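Local atomic coordinates of gigastasin (PDB entry 5UBM), a protein that probably inhibits serine proteases, as other leech proteins of the antistasin family do. Residues C29-W32 / D33-C36. Residues are numbered along the deposited sequence; the frame is centred on the assembly and turned at random.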
ATOM      1  N   CYS C  29      35.083  11.177   1.817  1.00 81.75           N
ATOM      2  CA  CYS C  29      35.944  10.041   1.493  1.00 79.70           C
ATOM      3  C   CYS C  29      35.506   9.387   0.185  1.00 81.29           C
ATOM      4  O   CYS C  29      36.316   8.783  -0.522  1.00 86.24           O
ATOM      5  CB  CYS C  29      35.930   9.018   2.629  1.00 75.47           C
ATOM      6  SG  CYS C  29      35.968   9.752   4.281  1.00133.07           S
ATOM      7  N   GLY C  30      34.219   9.507  -0.127  1.00 77.63           N
ATOM      8  CA  GLY C  30      33.686   9.069  -1.404  1.00 74.32           C
ATOM      9  C   GLY C  30      33.577   7.568  -1.566  1.00 74.66           C
ATOM     10  O   GLY C  30      33.346   7.074  -2.669  1.00 78.32           O
ATOM     11  N   SER C  31      33.742   6.835  -0.471  1.00 71.26           N
ATOM     12  CA  SER C  31      33.662   5.382  -0.516  1.00 68.18           C
ATOM     13  C   SER C  31      33.320   4.824   0.855  1.00 67.32           C
ATOM     14  O   SER C  31      33.801   5.330   1.868  1.00 70.92           O
ATOM     15  CB  SER C  31      34.978   4.785  -1.013  1.00 72.40           C
ATOM     16  OG  SER C  31      34.922   3.370  -1.020  1.00 74.50           O
ATOM     17  N   TRP C  32      32.490   3.785   0.886  1.00 63.57           N
ATOM     18  CA  TRP C  32      32.110   3.165   2.152  1.00 61.94           C
ATOM     19  C   TRP C  32      33.199   2.222   2.652  1.00 63.36           C
ATOM     20  O   TRP C  32      33.100   1.672   3.749  1.00 62.88           O
ATOM     21  CB  TRP C  32      30.781   2.418   2.016  1.00 58.21           C
ATOM     22  CG  TRP C  32      29.614   3.330   1.799  1.00 59.32           C
ATOM     23  CD1 TRP C  32      28.869   3.454   0.662  1.00 58.57           C
ATOM     24  CD2 TRP C  32      29.074   4.267   2.737  1.00 55.07           C
ATOM     25  NE1 TRP C  32      27.894   4.405   0.838  1.00 56.59           N
ATOM     26  CE2 TRP C  32      27.997   4.918   2.103  1.00 57.98           C
ATOM     27  CE3 TRP C  32      29.393   4.616   4.052  1.00 55.88           C
ATOM     28  CZ2 TRP C  32      27.236   5.899   2.742  1.00 55.68           C
ATOM     29  CZ3 TRP C  32      28.638   5.589   4.683  1.00 55.09           C
ATOM     30  CH2 TRP C  32      27.569   6.216   4.029  1.00 53.70           C
ATOM     31  N   ASP C  33      34.239   2.045   1.845  1.00 66.98           N
ATOM     32  CA  ASP C  33      35.405   1.272   2.254  1.00 71.70           C
ATOM     33  C   ASP C  33      36.350   2.118   3.103  1.00 72.52           C
ATOM     34  O   ASP C  33      37.409   1.649   3.510  1.00 73.33           O
ATOM     35  CB  ASP C  33      36.145   0.730   1.033  1.00 76.76           C
ATOM     36  CG  ASP C  33      35.282  -0.181   0.188  1.00 78.66           C
ATOM     37  OD1 ASP C  33      34.483  -0.948   0.769  1.00 77.85           O
ATOM     38  OD2 ASP C  33      35.401  -0.127  -1.055  1.00 79.62           O
ATOM     39  N   LEU C  34      35.961   3.366   3.360  1.00 73.86           N
ATOM     40  CA  LEU C  34      36.795   4.308   4.100  1.00 77.80           C
ATOM     41  C   LEU C  34      36.067   4.878   5.321  1.00 80.10           C
ATOM     42  O   LEU C  34      34.840   4.840   5.396  1.00 78.48           O
ATOM     43  CB  LEU C  34      37.252   5.450   3.182  1.00 80.04           C
ATOM     44  CG  LEU C  34      38.401   5.206   2.194  1.00 83.81           C
ATOM     45  CD1 LEU C  34      37.987   4.312   1.037  1.00 83.89           C
ATOM     46  CD2 LEU C  34      38.942   6.525   1.666  1.00 86.60           C
ATOM     47  N   LYS C  35      36.833   5.410   6.272  1.00 84.86           N
ATOM     48  CA  LYS C  35      36.268   6.001   7.484  1.00 85.98           C
ATOM     49  C   LYS C  35      37.125   7.165   7.969  1.00 91.75           C
ATOM     50  O   LYS C  35      38.348   7.064   8.003  1.00 95.43           O
ATOM     51  CB  LYS C  35      36.135   4.950   8.574  1.00 84.78           C
ATOM     52  N   CYS C  36      36.486   8.264   8.358  1.00105.55           N
ATOM     53  CA  CYS C  36      37.219   9.474   8.729  1.00109.52           C
ATOM     54  C   CYS C  36      37.605   9.503  10.211  1.00114.52           C
ATOM     55  O   CYS C  36      37.004   8.810  11.031  1.00117.03           O
ATOM     56  CB  CYS C  36      36.394  10.713   8.383  1.00107.56           C
ATOM     57  SG  CYS C  36      37.291  12.260   8.584  1.00196.08           S
TER
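With chi1 of S31 at 178°, OG is swung away from its own backbone N and lies beside the carbonyl carbon, in place to receive the amide of D33; in L34, chi1 of -78° puts CG beside the backbone N, and the CD1 branch then reaches the same serine. The bond from D33 N to S31 OG is 3.2 Å and fairly straight, at 161°, which makes an ST turn. It sits inside a type I beta turn from S31 to L34, closed by L34 N on S31 O at 3.3 Å, the donor standing well above the carbonyl plane. On the apolar side, L34 CD1 packs on S31 CB at 3.7 Å, and L34 CB meets C29 CB at 3.8 Å. The CB of W32, at the turn's second position, leaves the backbone pointing away from 33-36, though it still lies against D33 N; NE1 bonds to the backbone of the chain of another protein. The turn leads from helix 26-29 into strand 34-35, and C29 and C36, at the two ends of 29-36, are tied by disulfides to C43 and C23. Hydroxyl and carbonyl of one serine thus accept two successive amides, consistent with a turn stabilised by both bonds.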